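Local structure of probable ribosomal RNA small subunit methyltransferase (Thermus thermophilus, 3DMH) at residues 261-266 with 286-291; 240-245 with 269-274. The protein transfers a methyl group from S-adenosylmethionine to the N2 atom of a guanosine in 16S ribosomal RNA of the small subunit. All coordinates share one frame; numbering follows the deposited sequence.

Contact 1: 261-266 with 286-291; sequences VEDDLA and HSDVDE. With SAM (S-adenosylmethionine), chain D.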
loop_
_atom_site.group_PDB
_atom_site.type_symbol
_atom_site.label_atom_id
_atom_site.label_comp_id
_atom_site.label_asym_id
_atom_site.label_seq_id
_atom_site.Cartn_x
_atom_site.Cartn_y
_atom_site.Cartn_z
ATOM N N VAL A 261 -0.868 -4.609 11.052
ATOM C CA VAL A 261 -0.592 -3.236 10.596
ATOM C C VAL A 261 -0.349 -3.286 9.106
ATOM O O VAL A 261 0.333 -4.173 8.598
ATOM C CB VAL A 261 0.582 -2.548 11.328
ATOM C CG1 VAL A 261 0.187 -2.248 12.785
ATOM C CG2 VAL A 261 1.901 -3.340 11.295
ATOM N N GLU A 262 -0.952 -2.328 8.408
ATOM C CA GLU A 262 -0.961 -2.350 6.941
ATOM C C GLU A 262 -1.079 -0.909 6.438
ATOM O O GLU A 262 -1.985 -0.174 6.894
ATOM C CB GLU A 262 -2.139 -3.212 6.467
ATOM C CG GLU A 262 -2.444 -3.144 4.982
ATOM C CD GLU A 262 -1.245 -3.507 4.124
ATOM O OE1 GLU A 262 -0.736 -4.639 4.259
ATOM O OE2 GLU A 262 -0.839 -2.651 3.318
ATOM N N ASP A 263 -0.180 -0.485 5.547
ATOM C CA ASP A 263 -0.155 0.909 5.117
ATOM C C ASP A 263 -1.230 1.210 4.075
ATOM O O ASP A 263 -1.561 2.380 3.884
ATOM C CB ASP A 263 1.219 1.206 4.523
ATOM C CG ASP A 263 1.419 2.668 4.181
ATOM O OD1 ASP A 263 1.418 3.503 5.112
ATOM O OD2 ASP A 263 1.634 2.985 2.971
ATOM N N ASP A 264 -1.691 0.179 3.357
ATOM C CA ASP A 264 -2.618 0.384 2.255
ATOM C C ASP A 264 -4.081 0.206 2.688
ATOM O O ASP A 264 -4.454 -0.862 3.136
ATOM C CB ASP A 264 -2.305 -0.599 1.106
ATOM C CG ASP A 264 -3.407 -0.648 0.083
ATOM O OD1 ASP A 264 -3.845 0.419 -0.326
ATOM O OD2 ASP A 264 -3.839 -1.771 -0.298
ATOM N N LEU A 265 -4.875 1.272 2.570
ATOM C CA LEU A 265 -6.279 1.232 2.933
ATOM C C LEU A 265 -7.062 0.101 2.273
ATOM O O LEU A 265 -7.902 -0.529 2.922
ATOM C CB LEU A 265 -6.964 2.561 2.595
ATOM C CG LEU A 265 -8.437 2.694 2.952
ATOM C CD1 LEU A 265 -8.653 2.503 4.441
ATOM C CD2 LEU A 265 -8.944 4.031 2.508
ATOM N N ALA A 266 -6.826 -0.132 0.977
ATOM C CA ALA A 266 -7.583 -1.204 0.282
ATOM C C ALA A 266 -7.321 -2.549 0.973
ATOM O O ALA A 266 -8.227 -3.371 1.149
ATOM C CB ALA A 266 -7.206 -1.247 -1.195
ATOM N N HIS A 286 -4.802 0.517 10.001
ATOM C CA HIS A 286 -4.230 1.256 8.895
ATOM C C HIS A 286 -3.077 2.060 9.486
ATOM O O HIS A 286 -3.283 3.008 10.232
ATOM C CB HIS A 286 -5.309 2.152 8.270
ATOM C CG HIS A 286 -4.884 2.787 6.982
ATOM N ND1 HIS A 286 -5.448 3.943 6.481
ATOM C CD2 HIS A 286 -3.958 2.393 6.075
ATOM C CE1 HIS A 286 -4.876 4.241 5.327
ATOM N NE2 HIS A 286 -3.958 3.321 5.067
ATOM N N SER A 287 -1.854 1.672 9.137
ATOM C CA SER A 287 -0.678 2.121 9.865
ATOM C C SER A 287 0.550 2.062 8.966
ATOM O O SER A 287 0.715 1.109 8.201
ATOM C CB SER A 287 -0.434 1.150 11.018
ATOM O OG SER A 287 0.607 1.594 11.880
ATOM N N ASP A 288 1.409 3.074 9.097
ATOM C CA ASP A 288 2.726 3.050 8.455
ATOM C C ASP A 288 3.645 2.328 9.443
ATOM O O ASP A 288 4.004 2.887 10.476
ATOM C CB ASP A 288 3.209 4.487 8.214
ATOM C CG ASP A 288 4.598 4.560 7.588
ATOM O OD1 ASP A 288 5.089 3.518 7.105
ATOM O OD2 ASP A 288 5.172 5.675 7.569
ATOM N N VAL A 289 3.941 1.064 9.155
ATOM C CA VAL A 289 4.669 0.173 10.075
ATOM C C VAL A 289 3.937 0.233 11.436
ATOM O O VAL A 289 2.727 -0.040 11.486
ATOM C CB VAL A 289 6.217 0.442 10.135
ATOM C CG1 VAL A 289 6.932 -0.751 10.753
ATOM C CG2 VAL A 289 6.782 0.620 8.726
ATOM N N ASP A 290 4.615 0.593 12.520
ATOM C CA ASP A 290 3.965 0.604 13.831
ATOM C C ASP A 290 3.456 1.969 14.268
ATOM O O ASP A 290 3.191 2.187 15.454
ATOM C CB ASP A 290 4.911 0.053 14.904
ATOM C CG ASP A 290 6.191 0.855 15.034
ATOM O OD1 ASP A 290 6.582 1.573 14.080
ATOM O OD2 ASP A 290 6.844 0.767 16.096
ATOM N N GLU A 291 3.292 2.882 13.315
ATOM C CA GLU A 291 2.865 4.250 13.627
ATOM C C GLU A 291 1.578 4.308 14.449
ATOM O O GLU A 291 1.426 5.169 15.328
ATOM C CB GLU A 291 2.716 5.019 12.309
ATOM C CG GLU A 291 2.038 6.355 12.378
ATOM C CD GLU A 291 0.679 6.349 11.750
ATOM O OE1 GLU A 291 0.342 5.408 10.980
ATOM O OE2 GLU A 291 -0.051 7.318 12.029
HETATM N N SAM D . 1.025 -10.466 5.014
HETATM C CA SAM D . 0.368 -10.527 3.663
HETATM C C SAM D . 0.598 -11.898 3.066
HETATM O O SAM D . 1.445 -12.604 3.631
HETATM O OXT SAM D . -0.023 -12.239 2.045
HETATM C CB SAM D . 0.950 -9.478 2.713
HETATM C CG SAM D . 2.453 -9.583 2.445
HETATM S SD SAM D . 2.996 -8.361 1.208
HETATM C CE SAM D . 4.532 -9.116 0.599
HETATM C "C5'" SAM D . 3.675 -6.969 2.159
HETATM C "C4'" SAM D . 2.587 -6.081 2.740
HETATM O "O4'" SAM D . 3.283 -4.998 3.353
HETATM C "C3'" SAM D . 1.608 -5.495 1.713
HETATM O "O3'" SAM D . 0.257 -5.781 2.050
HETATM C "C2'" SAM D . 1.924 -3.997 1.742
HETATM O "O2'" SAM D . 0.840 -3.142 1.432
HETATM C "C1'" SAM D . 2.437 -3.879 3.176
HETATM N N9 SAM D . 3.174 -2.647 3.383
HETATM C C8 SAM D . 3.958 -1.932 2.481
HETATM N N7 SAM D . 4.486 -0.854 3.112
HETATM C C5 SAM D . 4.026 -0.870 4.412
HETATM C C6 SAM D . 4.191 -0.009 5.503
HETATM N N6 SAM D . 4.913 1.115 5.401
HETATM N N1 SAM D . 3.572 -0.343 6.685
HETATM C C2 SAM D . 2.798 -1.476 6.804
HETATM N N3 SAM D . 2.570 -2.318 5.721
HETATM C C4 SAM D . 3.198 -2.001 4.567
#

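Contact 2: 240-245 with 269-274; sequences LGAGYG and LSLQKG. With SAM (S-adenosylmethionine), chain D.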
loop_
_atom_site.group_PDB
_atom_site.type_symbol
_atom_site.label_atom_id
_atom_site.label_comp_id
_atom_site.label_asym_id
_atom_site.label_seq_id
_atom_site.Cartn_x
_atom_site.Cartn_y
_atom_site.Cartn_z
ATOM N N LEU A 240 3.256 -7.682 10.585
ATOM C CA LEU A 240 3.769 -6.479 9.914
ATOM C C LEU A 240 3.501 -6.576 8.421
ATOM O O LEU A 240 4.108 -7.404 7.707
ATOM C CB LEU A 240 5.276 -6.320 10.157
ATOM C CG LEU A 240 5.730 -5.978 11.568
ATOM C CD1 LEU A 240 7.218 -6.185 11.746
ATOM C CD2 LEU A 240 5.366 -4.535 11.910
ATOM N N GLY A 241 2.610 -5.718 7.925
ATOM C CA GLY A 241 2.238 -5.734 6.525
ATOM C C GLY A 241 1.208 -6.811 6.311
ATOM O O GLY A 241 1.426 -7.744 5.553
ATOM N N ALA A 242 0.069 -6.682 6.990
ATOM C CA ALA A 242 -0.886 -7.813 7.096
ATOM C C ALA A 242 -1.611 -8.151 5.793
ATOM O O ALA A 242 -2.119 -9.286 5.637
ATOM C CB ALA A 242 -1.918 -7.571 8.246
ATOM N N GLY A 243 -1.684 -7.212 4.849
ATOM C CA GLY A 243 -2.410 -7.481 3.606
ATOM C C GLY A 243 -3.862 -7.864 3.837
ATOM O O GLY A 243 -4.474 -7.364 4.789
ATOM N N TYR A 244 -4.425 -8.734 2.987
ATOM C CA TYR A 244 -5.812 -9.210 3.220
ATOM C C TYR A 244 -5.909 -10.333 4.278
ATOM O O TYR A 244 -6.987 -10.869 4.534
ATOM C CB TYR A 244 -6.500 -9.631 1.917
ATOM C CG TYR A 244 -5.799 -10.744 1.208
ATOM C CD1 TYR A 244 -5.840 -12.058 1.693
ATOM C CD2 TYR A 244 -5.098 -10.488 0.035
ATOM C CE1 TYR A 244 -5.188 -13.086 1.013
ATOM C CE2 TYR A 244 -4.458 -11.510 -0.655
ATOM C CZ TYR A 244 -4.489 -12.786 -0.152
ATOM O OH TYR A 244 -3.830 -13.770 -0.830
ATOM N N GLY A 245 -4.775 -10.679 4.889
ATOM C CA GLY A 245 -4.789 -11.573 6.034
ATOM C C GLY A 245 -4.313 -13.002 5.889
ATOM O O GLY A 245 -4.690 -13.844 6.702
ATOM N N LEU A 269 -9.130 -2.762 4.458
ATOM C CA LEU A 269 -10.563 -3.081 4.283
ATOM C C LEU A 269 -10.756 -4.533 3.885
ATOM O O LEU A 269 -11.716 -5.187 4.304
ATOM C CB LEU A 269 -11.206 -2.183 3.233
ATOM C CG LEU A 269 -11.216 -0.692 3.616
ATOM C CD1 LEU A 269 -11.638 0.169 2.434
ATOM C CD2 LEU A 269 -12.133 -0.420 4.813
ATOM N N SER A 270 -9.825 -5.036 3.079
ATOM C CA SER A 270 -9.835 -6.454 2.692
ATOM C C SER A 270 -9.694 -7.381 3.890
ATOM O O SER A 270 -10.487 -8.323 4.046
ATOM C CB SER A 270 -8.737 -6.733 1.675
ATOM O OG SER A 270 -8.940 -5.961 0.502
ATOM N N LEU A 271 -8.702 -7.098 4.741
ATOM C CA LEU A 271 -8.540 -7.860 5.974
ATOM C C LEU A 271 -9.804 -7.810 6.843
ATOM O O LEU A 271 -10.219 -8.830 7.387
ATOM C CB LEU A 271 -7.344 -7.325 6.758
ATOM C CG LEU A 271 -7.092 -7.917 8.152
ATOM C CD1 LEU A 271 -6.931 -9.454 8.086
ATOM C CD2 LEU A 271 -5.871 -7.260 8.791
ATOM N N GLN A 272 -10.405 -6.624 6.980
ATOM C CA GLN A 272 -11.601 -6.488 7.816
ATOM C C GLN A 272 -12.736 -7.363 7.299
ATOM O O GLN A 272 -13.428 -8.025 8.091
ATOM C CB GLN A 272 -12.011 -5.012 7.913
ATOM C CG GLN A 272 -11.065 -4.219 8.815
ATOM C CD GLN A 272 -11.288 -2.717 8.793
ATOM O OE1 GLN A 272 -11.933 -2.178 7.894
ATOM N NE2 GLN A 272 -10.744 -2.031 9.784
ATOM N N LYS A 273 -12.931 -7.382 5.980
ATOM C CA LYS A 273 -14.008 -8.197 5.394
ATOM C C LYS A 273 -13.709 -9.681 5.572
ATOM O O LYS A 273 -14.612 -10.461 5.900
ATOM C CB LYS A 273 -14.235 -7.872 3.911
ATOM C CG LYS A 273 -15.428 -8.628 3.280
ATOM C CD LYS A 273 -15.821 -8.047 1.937
ATOM C CE LYS A 273 -16.921 -8.876 1.266
ATOM N NZ LYS A 273 -17.387 -8.241 -0.006
ATOM N N GLY A 274 -12.443 -10.066 5.391
ATOM C CA GLY A 274 -12.060 -11.475 5.588
ATOM C C GLY A 274 -12.259 -11.951 7.020
ATOM O O GLY A 274 -12.783 -13.044 7.246
HETATM N N SAM D . 1.025 -10.466 5.014
HETATM C CA SAM D . 0.368 -10.527 3.663
HETATM C C SAM D . 0.598 -11.898 3.066
HETATM O O SAM D . 1.445 -12.604 3.631
HETATM O OXT SAM D . -0.023 -12.239 2.045
HETATM C CB SAM D . 0.950 -9.478 2.713
HETATM C CG SAM D . 2.453 -9.583 2.445
HETATM S SD SAM D . 2.996 -8.361 1.208
HETATM C CE SAM D . 4.532 -9.116 0.599
HETATM C "C5'" SAM D . 3.675 -6.969 2.159
HETATM C "C4'" SAM D . 2.587 -6.081 2.740
HETATM O "O4'" SAM D . 3.283 -4.998 3.353
HETATM C "C3'" SAM D . 1.608 -5.495 1.713
HETATM O "O3'" SAM D . 0.257 -5.781 2.050
HETATM C "C2'" SAM D . 1.924 -3.997 1.742
HETATM O "O2'" SAM D . 0.840 -3.142 1.432
HETATM C "C1'" SAM D . 2.437 -3.879 3.176
HETATM N N9 SAM D . 3.174 -2.647 3.383
HETATM C C8 SAM D . 3.958 -1.932 2.481
HETATM N N7 SAM D . 4.486 -0.854 3.112
HETATM C C5 SAM D . 4.026 -0.870 4.412
HETATM C C6 SAM D . 4.191 -0.009 5.503
HETATM N N6 SAM D . 4.913 1.115 5.401
HETATM N N1 SAM D . 3.572 -0.343 6.685
HETATM C C2 SAM D . 2.798 -1.476 6.804
HETATM N N3 SAM D . 2.570 -2.318 5.721
HETATM C C4 SAM D . 3.198 -2.001 4.567
#

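Contact 1: 261-266 with 286-291
His-286 reaches across to Asp-263 with its imidazole: NE2 donates to Asp-263 O at 2.8 Å, close to the ring plane but well above the carbonyl plane, and the N-H angle of 132° shows a bent bond. With CG anti to the backbone N, chi1 of -170° carries the ring back toward the backbone of Asp-263 and Leu-265, and NE2 also meets Thr-74 O. This side is partly exposed, and Leu-265 CB meets the ring only off-centre, 4.2 Å from the centroid. Were His-286 an alanine, the ring N-H would be gone, Asp-263 O and Thr-74 O would probably lack this donor, and a gap would be likely to open beside Leu-265.

The buried side is tighter. Strands 257-262 and 283-286 pair in parallel, Ser-287 N giving Glu-262 O a straight bond of 2.9 Å (166°), and Val-261 CB presses on Val-289 O at 3.3 Å. Asp-263 CB sits over one face of the adenine, 3.4 Å from SAM C6. The Asp-263 and Asp-288 side chains lie side by side with their carboxylate planes turned well apart, their likeness of charge probably eased by Ser-75 and Ala-77 N on the first and by Tyr-8, Lys-24 and Arg-80 on the second.

Glu-262 grips both ribose hydroxyls, OE2 to SAM O2' at 2.6 Å. Asp-288 OD1 accepts from SAM N6 while Val-289 N donates to SAM N1, a pattern that matches the N6/N1 edge of adenine and is consistent with selection for that base.

Contact 2: 240-245 with 269-274
The flat group here is the Tyr-244 ring, yet it is CB, not the ring, that touches helix 265-277, lying 3.7 Å from Ser-270 CB. Because chi1 of 60° sets CG between the backbone N and the carbonyl carbon, the ring leads away from the helix to strand 196-202, meeting the His-202 ring with planes at about 30° and the Phe-200 ring at about 60°; at its far end OH bonds to Ser-208 O.

Leu-271 carries most of the remaining contact. Its CB abuts Gly-243 O at 3.5 Å, and its two methyls part: CD1 lies 3.6 Å from Gly-245 CA, CD2 4.0 Å from Ala-242 CB.

The loop is the glycine-rich motif that follows the first strand of a Rossmann-like methyltransferase, here with a type II' turn from Ala-242 to Gly-245. Gly-241 and Gly-243 have positive phi, and a beta carbon on either would strike the cofactor; one on Gly-245 would strike Leu-271 CD1. Gly-241 O accepts from the cofactor's amino nitrogen, SAM N, at 2.8 Å, with a weak second bond to Ala-242 O.

No hydrogen bond joins 240-245 to 269-274: Ser-270 OG turns instead to Ala-266 O and Leu-203 N, and beyond the loop Leu-271 packs on Thr-248, Leu-249 and Ala-284.

The four segments alternate along the chain, 240-245, 261-266, 269-274, 286-291, so contact 2 begins before contact 1 and contact 1 ends after it. Their centres are about 10 Å apart. Both draw on helix 265-277, and their loops follow three neighbouring parallel strands of one sheet, 236-240, 257-262 and 283-286, whose ends meet the same cofactor. The two contacts touch directly, through the probable hydrogen bond from Gly-243 N to Glu-262 OE1 (2.8 Å) and the backbone pairing of Gly-241 with Val-261. Contact 2 takes the amino group and borders the ribose, while contact 1 binds the ribose hydroxyls and the adenine, so successive strand ends together line one pocket.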